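Local coordinates for protein putative hydrolase (Bacteroides ovatus, PDB 4HBS) that is of unproven function but is probably a hydrolase, built as a five-bladed beta-propeller of the kind found in glycoside hydrolases, at residues Leu43-Asn46 / Ala47-Thr50; Gly81-Asn84 / Glu85-Arg89; Thr280-Ala283 / Glu284-Thr287. All coordinates share one frame; numbering follows the deposited sequence.

Interaction 1. Residues Leu43-Asn46 / Ala47-Thr50; sequences LKYN and ALFT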
loop_
_atom_site.group_PDB
_atom_site.type_symbol
_atom_site.label_atom_id
_atom_site.label_comp_id
_atom_site.label_asym_id
_atom_site.label_seq_id
_atom_site.Cartn_x
_atom_site.Cartn_y
_atom_site.Cartn_z
ATOM N N LEU A 43 17.367 1.782 6.361
ATOM C CA LEU A 43 18.088 2.764 5.550
ATOM C C LEU A 43 18.429 2.200 4.179
ATOM O O LEU A 43 18.595 2.986 3.244
ATOM C CB LEU A 43 19.347 3.268 6.248
ATOM C CG LEU A 43 19.195 3.779 7.698
ATOM C CD1 LEU A 43 20.497 4.349 8.187
ATOM C CD2 LEU A 43 18.090 4.819 7.827
ATOM N N LYS A 44 18.510 0.847 4.042
ATOM C CA LYS A 44 18.778 0.182 2.752
ATOM C C LYS A 44 17.631 0.449 1.792
ATOM O O LYS A 44 17.869 0.787 0.631
ATOM C CB LYS A 44 18.936 -1.341 2.956
ATOM C CG LYS A 44 19.510 -2.116 1.789
ATOM C CD LYS A 44 19.550 -3.617 2.113
ATOM C CE LYS A 44 20.905 -4.240 1.908
ATOM N NZ LYS A 44 21.178 -4.576 0.480
ATOM N N TYR A 45 16.371 0.289 2.280
ATOM C CA TYR A 45 15.178 0.505 1.457
ATOM C C TYR A 45 14.942 1.979 1.271
ATOM O O TYR A 45 14.674 2.382 0.158
ATOM C CB TYR A 45 13.945 -0.219 2.008
ATOM C CG TYR A 45 13.881 -1.625 1.464
ATOM C CD1 TYR A 45 14.813 -2.581 1.847
ATOM C CD2 TYR A 45 13.014 -1.949 0.427
ATOM C CE1 TYR A 45 14.839 -3.845 1.264
ATOM C CE2 TYR A 45 13.047 -3.200 -0.184
ATOM C CZ TYR A 45 13.980 -4.141 0.218
ATOM O OH TYR A 45 14.014 -5.366 -0.420
ATOM N N ASN A 46 15.136 2.809 2.300
ATOM C CA ASN A 46 15.019 4.261 2.125
ATOM C C ASN A 46 15.969 4.730 1.002
ATOM O O ASN A 46 15.584 5.591 0.220
ATOM C CB ASN A 46 15.324 5.009 3.432
ATOM C CG ASN A 46 14.254 4.853 4.478
ATOM O OD1 ASN A 46 13.276 4.131 4.292
ATOM N ND2 ASN A 46 14.403 5.522 5.612
ATOM N N ALA A 47 17.175 4.104 0.879
ATOM C CA ALA A 47 18.149 4.435 -0.171
ATOM C C ALA A 47 17.686 3.925 -1.513
ATOM O O ALA A 47 17.833 4.642 -2.506
ATOM C CB ALA A 47 19.512 3.855 0.158
ATOM N N LEU A 48 17.102 2.709 -1.564
ATOM C CA LEU A 48 16.588 2.162 -2.822
ATOM C C LEU A 48 15.565 3.098 -3.467
ATOM O O LEU A 48 15.604 3.277 -4.682
ATOM C CB LEU A 48 15.946 0.780 -2.623
ATOM C CG LEU A 48 16.885 -0.401 -2.577
ATOM C CD1 LEU A 48 16.131 -1.652 -2.147
ATOM C CD2 LEU A 48 17.584 -0.620 -3.938
ATOM N N PHE A 49 14.689 3.726 -2.662
ATOM C CA PHE A 49 13.670 4.641 -3.157
ATOM C C PHE A 49 14.109 6.131 -3.043
ATOM O O PHE A 49 13.260 7.020 -3.029
ATOM C CB PHE A 49 12.346 4.364 -2.453
ATOM C CG PHE A 49 11.820 2.990 -2.822
ATOM C CD1 PHE A 49 12.299 1.847 -2.185
ATOM C CD2 PHE A 49 10.879 2.836 -3.829
ATOM C CE1 PHE A 49 11.829 0.581 -2.536
ATOM C CE2 PHE A 49 10.421 1.568 -4.186
ATOM C CZ PHE A 49 10.894 0.446 -3.529
ATOM N N THR A 50 15.443 6.392 -3.021
ATOM C CA THR A 50 16.049 7.722 -3.124
ATOM C C THR A 50 16.689 7.674 -4.480
ATOM O O THR A 50 17.852 7.277 -4.584
ATOM C CB THR A 50 17.035 8.011 -1.999
ATOM O OG1 THR A 50 16.420 7.757 -0.762
ATOM C CG2 THR A 50 17.488 9.429 -1.990
#

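Interaction 2. Residues Gly81-Asn84 / Glu85-Arg89; sequences GVIN and ENRSR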
loop_
_atom_site.group_PDB
_atom_site.type_symbol
_atom_site.label_atom_id
_atom_site.label_comp_id
_atom_site.label_asym_id
_atom_site.label_seq_id
_atom_site.Cartn_x
_atom_site.Cartn_y
_atom_site.Cartn_z
ATOM N N GLY A 81 10.799 11.378 -13.527
ATOM C CA GLY A 81 11.565 12.449 -14.137
ATOM C C GLY A 81 12.970 12.582 -13.607
ATOM O O GLY A 81 13.650 11.578 -13.390
ATOM N N VAL A 82 13.399 13.829 -13.363
ATOM C CA VAL A 82 14.770 14.168 -12.986
ATOM C C VAL A 82 14.873 14.841 -11.597
ATOM O O VAL A 82 14.121 15.768 -11.305
ATOM C CB VAL A 82 15.333 15.104 -14.105
ATOM C CG1 VAL A 82 16.575 15.857 -13.649
ATOM C CG2 VAL A 82 15.630 14.310 -15.367
ATOM N N ILE A 83 15.853 14.396 -10.776
ATOM C CA ILE A 83 16.165 15.014 -9.472
ATOM C C ILE A 83 17.523 15.671 -9.637
ATOM O O ILE A 83 18.481 15.006 -10.052
ATOM C CB ILE A 83 16.162 14.031 -8.289
ATOM C CG1 ILE A 83 14.831 13.273 -8.158
ATOM C CG2 ILE A 83 16.533 14.738 -7.011
ATOM C CD1 ILE A 83 13.638 14.099 -7.852
ATOM N N ASN A 84 17.615 16.963 -9.315
ATOM C CA ASN A 84 18.833 17.731 -9.482
ATOM C C ASN A 84 19.645 17.781 -8.188
ATOM O O ASN A 84 19.328 17.097 -7.215
ATOM C CB ASN A 84 18.467 19.141 -9.973
ATOM C CG ASN A 84 17.719 19.154 -11.288
ATOM O OD1 ASN A 84 16.626 19.723 -11.390
ATOM N ND2 ASN A 84 18.315 18.584 -12.350
ATOM N N GLU A 85 20.736 18.537 -8.220
ATOM C CA GLU A 85 21.643 18.752 -7.095
ATOM C C GLU A 85 20.873 19.013 -5.775
ATOM O O GLU A 85 19.894 19.781 -5.760
ATOM C CB GLU A 85 22.588 19.946 -7.395
ATOM C CG GLU A 85 23.518 19.742 -8.600
ATOM C CD GLU A 85 23.096 20.390 -9.920
ATOM O OE1 GLU A 85 22.016 20.031 -10.451
ATOM O OE2 GLU A 85 23.880 21.213 -10.451
ATOM N N ASN A 86 21.327 18.350 -4.678
ATOM C CA ASN A 86 20.763 18.439 -3.316
ATOM C C ASN A 86 19.309 17.970 -3.264
ATOM O O ASN A 86 18.475 18.589 -2.607
ATOM C CB ASN A 86 20.897 19.854 -2.727
ATOM C CG ASN A 86 22.295 20.392 -2.767
ATOM O OD1 ASN A 86 22.555 21.415 -3.394
ATOM N ND2 ASN A 86 23.225 19.727 -2.086
ATOM N N ARG A 87 19.017 16.837 -3.918
ATOM C CA ARG A 87 17.678 16.241 -3.919
ATOM C C ARG A 87 16.595 17.276 -4.236
ATOM O O ARG A 87 15.585 17.332 -3.552
ATOM C CB ARG A 87 17.402 15.549 -2.566
ATOM C CG ARG A 87 18.295 14.353 -2.294
ATOM C CD ARG A 87 17.979 13.183 -3.202
ATOM N NE ARG A 87 16.629 12.670 -2.980
ATOM C CZ ARG A 87 15.957 11.879 -3.820
ATOM N NH1 ARG A 87 16.497 11.509 -4.979
ATOM N NH2 ARG A 87 14.733 11.456 -3.509
ATOM N N SER A 88 16.826 18.102 -5.261
ATOM C CA SER A 88 15.901 19.140 -5.679
ATOM C C SER A 88 15.180 18.615 -6.886
ATOM O O SER A 88 15.810 18.456 -7.921
ATOM C CB SER A 88 16.666 20.426 -5.978
ATOM O OG SER A 88 15.805 21.496 -6.327
ATOM N N ARG A 89 13.901 18.225 -6.752
ATOM C CA ARG A 89 13.167 17.637 -7.874
ATOM C C ARG A 89 12.995 18.642 -9.007
ATOM O O ARG A 89 12.654 19.795 -8.764
ATOM C CB ARG A 89 11.813 17.086 -7.413
ATOM C CG ARG A 89 10.857 16.595 -8.547
ATOM C CD ARG A 89 10.027 15.387 -8.124
ATOM N NE ARG A 89 9.511 15.548 -6.760
ATOM C CZ ARG A 89 9.501 14.623 -5.794
ATOM N NH1 ARG A 89 9.955 13.391 -6.030
ATOM N NH2 ARG A 89 9.029 14.919 -4.585
#

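Interaction 3. Residues Thr280-Ala283 / Glu284-Thr287; sequences TQDA and ENST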
loop_
_atom_site.group_PDB
_atom_site.type_symbol
_atom_site.label_atom_id
_atom_site.label_comp_id
_atom_site.label_asym_id
_atom_site.label_seq_id
_atom_site.Cartn_x
_atom_site.Cartn_y
_atom_site.Cartn_z
ATOM N N THR A 280 -23.483 1.394 2.713
ATOM C CA THR A 280 -22.394 1.975 3.524
ATOM C C THR A 280 -22.800 1.995 5.025
ATOM O O THR A 280 -22.014 1.586 5.880
ATOM C CB THR A 280 -22.036 3.363 2.990
ATOM O OG1 THR A 280 -21.311 3.180 1.776
ATOM C CG2 THR A 280 -21.214 4.187 3.971
ATOM N N GLN A 281 -24.049 2.423 5.314
ATOM C CA GLN A 281 -24.619 2.468 6.667
ATOM C C GLN A 281 -24.507 1.093 7.335
ATOM O O GLN A 281 -24.062 1.010 8.480
ATOM C CB GLN A 281 -26.093 2.910 6.581
ATOM C CG GLN A 281 -26.796 3.137 7.915
ATOM C CD GLN A 281 -28.275 3.406 7.693
ATOM O OE1 GLN A 281 -28.658 4.406 7.059
ATOM N NE2 GLN A 281 -29.143 2.505 8.169
ATOM N N ASP A 282 -24.883 0.015 6.598
ATOM C CA ASP A 282 -24.811 -1.356 7.112
ATOM C C ASP A 282 -23.379 -1.853 7.248
ATOM O O ASP A 282 -23.090 -2.560 8.207
ATOM C CB ASP A 282 -25.608 -2.320 6.236
ATOM C CG ASP A 282 -27.107 -2.176 6.398
ATOM O OD1 ASP A 282 -27.570 -1.958 7.552
ATOM O OD2 ASP A 282 -27.825 -2.318 5.384
ATOM N N ALA A 283 -22.479 -1.505 6.315
ATOM C CA ALA A 283 -21.079 -1.927 6.425
ATOM C C ALA A 283 -20.421 -1.311 7.691
ATOM O O ALA A 283 -19.647 -1.995 8.355
ATOM C CB ALA A 283 -20.305 -1.533 5.175
ATOM N N GLU A 284 -20.786 -0.060 8.059
ATOM C CA GLU A 284 -20.251 0.613 9.253
ATOM C C GLU A 284 -20.794 -0.011 10.564
ATOM O O GLU A 284 -20.054 -0.082 11.554
ATOM C CB GLU A 284 -20.553 2.113 9.201
ATOM C CG GLU A 284 -19.725 2.820 8.148
ATOM C CD GLU A 284 -19.882 4.324 8.097
ATOM O OE1 GLU A 284 -20.030 4.947 9.175
ATOM O OE2 GLU A 284 -19.779 4.890 6.984
ATOM N N ASN A 285 -22.058 -0.504 10.563
ATOM C CA ASN A 285 -22.634 -1.197 11.738
ATOM C C ASN A 285 -21.957 -2.568 11.954
ATOM O O ASN A 285 -22.020 -3.111 13.055
ATOM C CB ASN A 285 -24.160 -1.413 11.584
ATOM C CG ASN A 285 -24.968 -0.142 11.478
ATOM O OD1 ASN A 285 -24.648 0.880 12.098
ATOM N ND2 ASN A 285 -26.055 -0.181 10.708
ATOM N N SER A 286 -21.332 -3.122 10.881
ATOM C CA SER A 286 -20.639 -4.414 10.848
ATOM C C SER A 286 -19.110 -4.280 11.036
ATOM O O SER A 286 -18.354 -5.057 10.443
ATOM C CB SER A 286 -20.914 -5.085 9.505
ATOM O OG SER A 286 -22.266 -4.902 9.131
ATOM N N THR A 287 -18.649 -3.283 11.823
ATOM C CA THR A 287 -17.214 -3.095 12.078
ATOM C C THR A 287 -16.628 -4.366 12.743
ATOM O O THR A 287 -17.269 -4.919 13.643
ATOM C CB THR A 287 -16.958 -1.830 12.929
ATOM O OG1 THR A 287 -15.552 -1.611 12.991
ATOM C CG2 THR A 287 -17.516 -1.923 14.351
#

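Interaction 1. Residues Leu43-Asn46 / Ala47-Thr50
Leu43 opens helix 43-48 and passes its carbonyl to Ala47: the bond from Ala47 N to Leu43 O is 3.0 Å long, the donor standing above the carbonyl plane. One residue on, Lys44 O takes the N-H of Leu48, and Leu48 CG lies 3.6 Å from Lys44 O; the ammonium of Lys44 goes elsewhere, into a salt bridge with Glu21. Tyr45 carries most of the side-chain contact. Leu48 CD1 sits over one face of its ring, 3.9 Å from the centroid and only 8° off the normal, a CH-pi contact between side chains that run alongside each other. Helix 43-48 is one of the few in this beta-propeller protein, following directly on strand 38-42. Tyr45, Leu48 and Phe49 are all buried, Phe49 just past the last turn, with Trp73 of strand 71-75 against Tyr45 and Phe49. Phe49 CE1 reaches Tyr45 CD2 at 4.1 Å, coming obliquely, while its own ring edge meets Tyr45 O in plane. That carbonyl also receives Phe49 N at 3.1 Å, the last of the three i to i+4 bonds before Phe49 leaves helical geometry. Tyr45 OH bonds to Glu106 and Gln102, which hold the far end of the ring in place. The Asn46 amide leaves beside its own backbone N (chi1 -71°), and OD1 accepts from the backbone N of Phe399.

Interaction 2. Residues Gly81-Asn84 / Glu85-Arg89
Ile83 lays its CD1 methyl against the base of Arg89, 3.5 Å from Arg89 CB, and the same methyl follows the arginine out along CG and CD at 3.8 Å. Its other branch, CG2, anti to the backbone N while CG1 lies beside it (chi1 -56°), rests 3.6 Å from Arg87 CA. The Arg87 chain, bent at chi2 and chi3, folds back until NH1 is 3.8 Å from Ile83 CG2, at an oblique angle to the guanidinium. The frame is a tight beta hairpin, strand 82-84 against strand 88-93, in which Ile83 and Arg89 form an antiparallel non-hydrogen-bonded pair and Asn84 and Ser88 a hydrogen-bonded one. Asn84 N donates to Ser88 O at 2.7 Å, with an N-H...O angle of 160°; the return bond, Ser88 N to Asn84 O, is weak at 3.3 Å. Arg87 and Ser88 both face Asn84, a G1 beta bulge, with Asn86 and Arg87 in left-handed backbone conformation. The guanidinium groups are held from outside the hairpin: Arg87 by Arg51 O and a salt bridge to Asp393, Arg89 by Asn385 O and Asn56.

Interaction 3. Residues Thr280-Ala283 / Glu284-Thr287
Helix 280-285 is a short helix whose regular i to i+4 bonding runs from Thr280 O to Glu284 N and from Gln281 O to Asn285 N. In the first bond, 3.0 Å long, Glu284 N lies nearly along the C=O axis of Thr280; the second stretches to 3.3 Å between Asn285 N and Gln281 O. Beyond them Ser286 N divides itself weakly between Asp282 O and Ala283 O, 3.2 Å from Ser286 N in both cases. The Ser286 side chain adds a further bond: OG donates to Asp282 O at 2.6 Å, its position set by a chi1 of -41° that keeps OG beside its own backbone N. The same OG is also hydrogen-bonded with Ala265 N, at the end of strand 260-265, so a single hydroxyl ties Asp282 of the helix to the neighbouring sheet. That sheet is a five-stranded antiparallel unit, in keeping with a blade of the propeller, and the helix follows its outermost strand 271-274. Thr280 and Glu284 lie alongside each other one turn apart. The glutamate chain is extended beyond CG and brings OE2 to 3.4 Å from Thr280 CG2, and that oxygen is hydrogen-bonded with Ser242 OG. Asp282 and Asn285 cross more loosely, Asp282 OD1 to Asn285 ND2 at 3.9 Å, with carboxylate and amide planes 63° apart. The Ala283 methyl is buried and packs on Leu222 and Tyr224.

Interactions 1 and 2 are neighbours: their centres lie 16 Å apart, and Thr50 CG2, just past the end of the helix, packs 3.4 Å from Arg87 CZ in the hairpin. From Thr50 the chain continues into residues 51-54, which border the hairpin: Ser52 makes a backbone hydrogen bond with Ile83 and Gly54 one with Gly81. Interaction 3 lies on the opposite side of the chain's centre, its nearest atoms about 31 Å from interaction 1 and about 33 Å from interaction 2. A glycerol, probably from the crystallisation liquor, lies about 4 Å from the Tyr45 side chain; it may mark a pocket beside interaction 1.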